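Local coordinates for protein myroilysin (Myroides profundi, PDB 5CZW) that is thought to act as a zinc-dependent metalloendopeptidase of the astacin (M12A) family, held here in its inhibited, propeptide-bound form, at residues L143-E148 and S201-S206. The protein carries 1 engineered substitution. Sequence-based numbering, arbitrary orientation.
Sequences LGMIHE and SIMHYS. With ZN (zinc ion), chain B.
Glu148 and Met203 join the end of the zinc-binding HExxHxxGxxH stretch to the Met-turn, the tight loop beneath the metal that characterises metzincins. Two backbone bonds clip Glu148 to that loop. Its N donates to Met203 O at 2.9 Å, reaching the acceptor from well above the carbonyl plane (57° out of it), while Glu148 O receives Tyr205 N at 2.9 Å, with C=O...N nearly linear (165°). Met203 O is also approached by the CA-H of His147 and lies at the edge of the His147 ring. The type I turn Ser201-His204 is closed by His204 N to Ser201 O; within it Met203 N donates to Ser201 OG at 3.0 Å, an ST turn. Asp228 binds the same hydroxyl. Gln193 NE2 satisfies Ile146 O.

Glu148 sets its CB squarely over the centre of the His204 ring, 3.6 Å from the centroid. A bend at chi2 (-70°) then leads the carboxylate away from the turn, where Thr192 OG1 holds OE1 and the backbone N of Gln193 holds OE2. With an alanine in place of His204, the face under Glu148 CB would be gone and a gap would probably open there, although the carboxylate would keep its partners.

His147 NE2 binds zinc at 2.1 Å, alongside His137, His141 and Cys23, the last consistent with a cysteine switch; His147 ND1 is satisfied by Tyr187. Tyr205 CD1 sits over the His147 ring, 3.5 Å from CE1, the two rings meeting obliquely. Below the site, Met203 CG packs against Met145 CE at 3.8 Å, and the Met203 side chain also touches His137 and His141. In active astacins the tyrosine at this position is typically a zinc ligand; here Tyr205 OH stands 8.0 Å from the zinc ion.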
ATOM      1  N   LEU A 143       3.242   7.704   4.778  1.00  7.98           N
ATOM      2  CA  LEU A 143       4.262   8.662   5.185  1.00  9.26           C
ATOM      3  C   LEU A 143       5.093   9.270   4.097  1.00  9.30           C
ATOM      4  O   LEU A 143       5.861  10.190   4.340  1.00 10.36           O
ATOM      5  CB  LEU A 143       5.149   8.038   6.237  1.00 10.35           C
ATOM      6  CG  LEU A 143       4.516   7.569   7.520  1.00 10.35           C
ATOM      7  CD1 LEU A 143       5.439   6.687   8.357  1.00 12.23           C
ATOM      8  CD2 LEU A 143       4.119   8.824   8.325  1.00 12.63           C
ATOM      9  N   GLY A 144       4.924   8.730   2.913  1.00  9.06           N
ATOM     10  CA  GLY A 144       5.532   9.211   1.712  1.00  9.46           C
ATOM     11  C   GLY A 144       6.575   8.356   1.057  1.00 10.61           C
ATOM     12  O   GLY A 144       7.196   8.770   0.040  1.00 13.18           O
ATOM     13  N   MET A 145       6.761   7.161   1.550  1.00 10.96           N
ATOM     14  CA  MET A 145       7.738   6.299   0.933  1.00 12.35           C
ATOM     15  C   MET A 145       7.236   5.644  -0.333  1.00 10.92           C
ATOM     16  O   MET A 145       6.107   5.337  -0.410  1.00 11.33           O
ATOM     17  CB  MET A 145       8.153   5.246   1.928  1.00 16.03           C
ATOM     18  CG  MET A 145       9.048   5.905   2.998  1.00 20.34           C
ATOM     19  SD  MET A 145       9.856   4.790   4.083  1.00 24.21           S
ATOM     20  CE  MET A 145      11.226   4.249   3.086  1.00 23.51           C
ATOM     21  N   ILE A 146       8.134   5.463  -1.297  1.00 10.80           N
ATOM     22  CA  ILE A 146       7.841   4.758  -2.519  1.00 11.20           C
ATOM     23  C   ILE A 146       8.364   3.310  -2.434  1.00 11.07           C
ATOM     24  O   ILE A 146       9.069   2.949  -1.494  1.00 10.95           O
ATOM     25  CB  ILE A 146       8.394   5.563  -3.715  1.00 12.24           C
ATOM     26  CG1 ILE A 146       9.921   5.546  -3.668  1.00 14.65           C
ATOM     27  CG2 ILE A 146       7.708   6.925  -3.770  1.00 11.77           C
ATOM     28  CD1 ILE A 146      10.590   6.137  -4.917  1.00 16.91           C
ATOM     29  N   HIS A 147       8.025   2.500  -3.450  1.00  9.64           N
ATOM     30  CA  HIS A 147       8.577   1.233  -3.528  1.00 10.36           C
ATOM     31  C   HIS A 147      10.097   1.167  -3.709  1.00 11.67           C
ATOM     32  O   HIS A 147      10.679   1.872  -4.536  1.00 13.06           O
ATOM     33  CB  HIS A 147       7.961   0.473  -4.696  1.00 10.24           C
ATOM     34  CG  HIS A 147       6.568  -0.019  -4.402  1.00  9.94           C
ATOM     35  ND1 HIS A 147       5.531   0.122  -5.291  1.00  9.77           N
ATOM     36  CD2 HIS A 147       5.997  -0.524  -3.270  1.00 10.15           C
ATOM     37  CE1 HIS A 147       4.414  -0.321  -4.755  1.00 12.10           C
ATOM     38  NE2 HIS A 147       4.709  -0.796  -3.589  1.00  9.44           N
ATOM     39  N   GLU A 148      10.692   0.230  -3.036  1.00 12.45           N
ATOM     40  CA  GLU A 148      12.067  -0.262  -3.385  1.00 13.81           C
ATOM     41  C   GLU A 148      11.937  -1.419  -4.335  1.00 14.60           C
ATOM     42  O   GLU A 148      11.207  -2.347  -4.056  1.00 15.80           O
ATOM     43  CB  GLU A 148      12.775  -0.766  -2.125  1.00 13.73           C
ATOM     44  CG  GLU A 148      13.081   0.364  -1.121  1.00 14.71           C
ATOM     45  CD  GLU A 148      14.168   1.314  -1.631  1.00 15.57           C
ATOM     46  OE1 GLU A 148      15.232   0.856  -2.208  1.00 15.55           O
ATOM     47  OE2 GLU A 148      13.917   2.550  -1.555  1.00 14.94           O
ATOM     48  N   SER A 201      14.274  -3.866   3.155  1.00 15.56           N
ATOM     49  CA  SER A 201      13.298  -2.823   3.343  1.00 14.50           C
ATOM     50  C   SER A 201      11.867  -3.337   3.329  1.00 12.77           C
ATOM     51  O   SER A 201      11.480  -4.193   2.521  1.00 13.00           O
ATOM     52  CB  SER A 201      13.438  -1.698   2.340  1.00 14.65           C
ATOM     53  OG  SER A 201      12.446  -0.682   2.578  1.00 13.99           O
ATOM     54  N   ILE A 202      11.070  -2.805   4.246  1.00 13.85           N
ATOM     55  CA  ILE A 202       9.675  -3.149   4.283  1.00 12.02           C
ATOM     56  C   ILE A 202       8.990  -2.622   2.991  1.00 10.57           C
ATOM     57  O   ILE A 202       7.960  -3.100   2.641  1.00 11.46           O
ATOM     58  CB  ILE A 202       9.039  -2.508   5.526  1.00 12.69           C
ATOM     59  CG1 ILE A 202       7.689  -3.045   5.755  1.00 13.97           C
ATOM     60  CG2 ILE A 202       8.959  -1.009   5.343  1.00 13.73           C
ATOM     61  CD1 ILE A 202       7.660  -4.376   6.394  1.00 15.64           C
ATOM     62  N   MET A 203       9.644  -1.643   2.331  1.00 11.62           N
ATOM     63  CA  MET A 203       9.110  -0.999   1.130  1.00 10.63           C
ATOM     64  C   MET A 203       9.347  -1.758  -0.183  1.00 11.73           C
ATOM     65  O   MET A 203       8.955  -1.298  -1.252  1.00  8.95           O
ATOM     66  CB  MET A 203       9.475   0.514   1.049  1.00 10.87           C
ATOM     67  CG  MET A 203       8.917   1.399   2.175  1.00 11.20           C
ATOM     68  SD  MET A 203       7.215   1.060   2.631  1.00 10.38           S
ATOM     69  CE  MET A 203       6.331   1.578   1.149  1.00 11.42           C
ATOM     70  N   HIS A 204       9.998  -2.908  -0.104  1.00 12.22           N
ATOM     71  CA  HIS A 204      10.267  -3.657  -1.339  1.00 14.30           C
ATOM     72  C   HIS A 204       8.969  -4.008  -1.999  1.00 13.92           C
ATOM     73  O   HIS A 204       8.033  -4.256  -1.351  1.00 13.66           O
ATOM     74  CB  HIS A 204      11.241  -4.864  -1.197  1.00 17.72           C
ATOM     75  CG  HIS A 204      12.668  -4.515  -1.473  1.00 22.71           C
ATOM     76  ND1 HIS A 204      13.190  -4.448  -2.750  1.00 24.08           N
ATOM     77  CD2 HIS A 204      13.656  -4.109  -0.641  1.00 26.14           C
ATOM     78  CE1 HIS A 204      14.446  -4.076  -2.682  1.00 27.28           C
ATOM     79  NE2 HIS A 204      14.748  -3.841  -1.419  1.00 27.28           N
ATOM     80  N   TYR A 205       8.975  -4.001  -3.310  1.00 12.48           N
ATOM     81  CA  TYR A 205       7.780  -4.270  -4.146  1.00 13.40           C
ATOM     82  C   TYR A 205       7.651  -5.745  -4.417  1.00 14.37           C
ATOM     83  O   TYR A 205       8.558  -6.408  -4.973  1.00 12.82           O
ATOM     84  CB  TYR A 205       7.983  -3.535  -5.480  1.00 13.07           C
ATOM     85  CG  TYR A 205       6.888  -3.719  -6.427  1.00 12.29           C
ATOM     86  CD1 TYR A 205       5.666  -3.248  -6.144  1.00 13.13           C
ATOM     87  CD2 TYR A 205       7.134  -4.144  -7.683  1.00 14.17           C
ATOM     88  CE1 TYR A 205       4.624  -3.363  -7.027  1.00 13.54           C
ATOM     89  CE2 TYR A 205       6.126  -4.361  -8.564  1.00 13.48           C
ATOM     90  CZ  TYR A 205       4.855  -3.908  -8.266  1.00 13.13           C
ATOM     91  OH  TYR A 205       3.813  -4.019  -9.185  1.00 16.62           O
ATOM     92  N   SER A 206       6.570  -6.310  -3.940  1.00 15.69           N
ATOM     93  CA  SER A 206       6.267  -7.705  -4.140  1.00 18.10           C
ATOM     94  C   SER A 206       5.700  -7.965  -5.522  1.00 14.87           C
ATOM     95  O   SER A 206       4.830  -7.293  -5.918  1.00 17.65           O
ATOM     96  CB  SER A 206       5.166  -8.069  -3.154  1.00 20.18           C
ATOM     97  OG  SER A 206       5.642  -7.906  -1.876  1.00 21.61           O
TER
HETATM   98 ZN    ZN B 301       3.464  -0.751  -1.946  1.00 16.66          ZN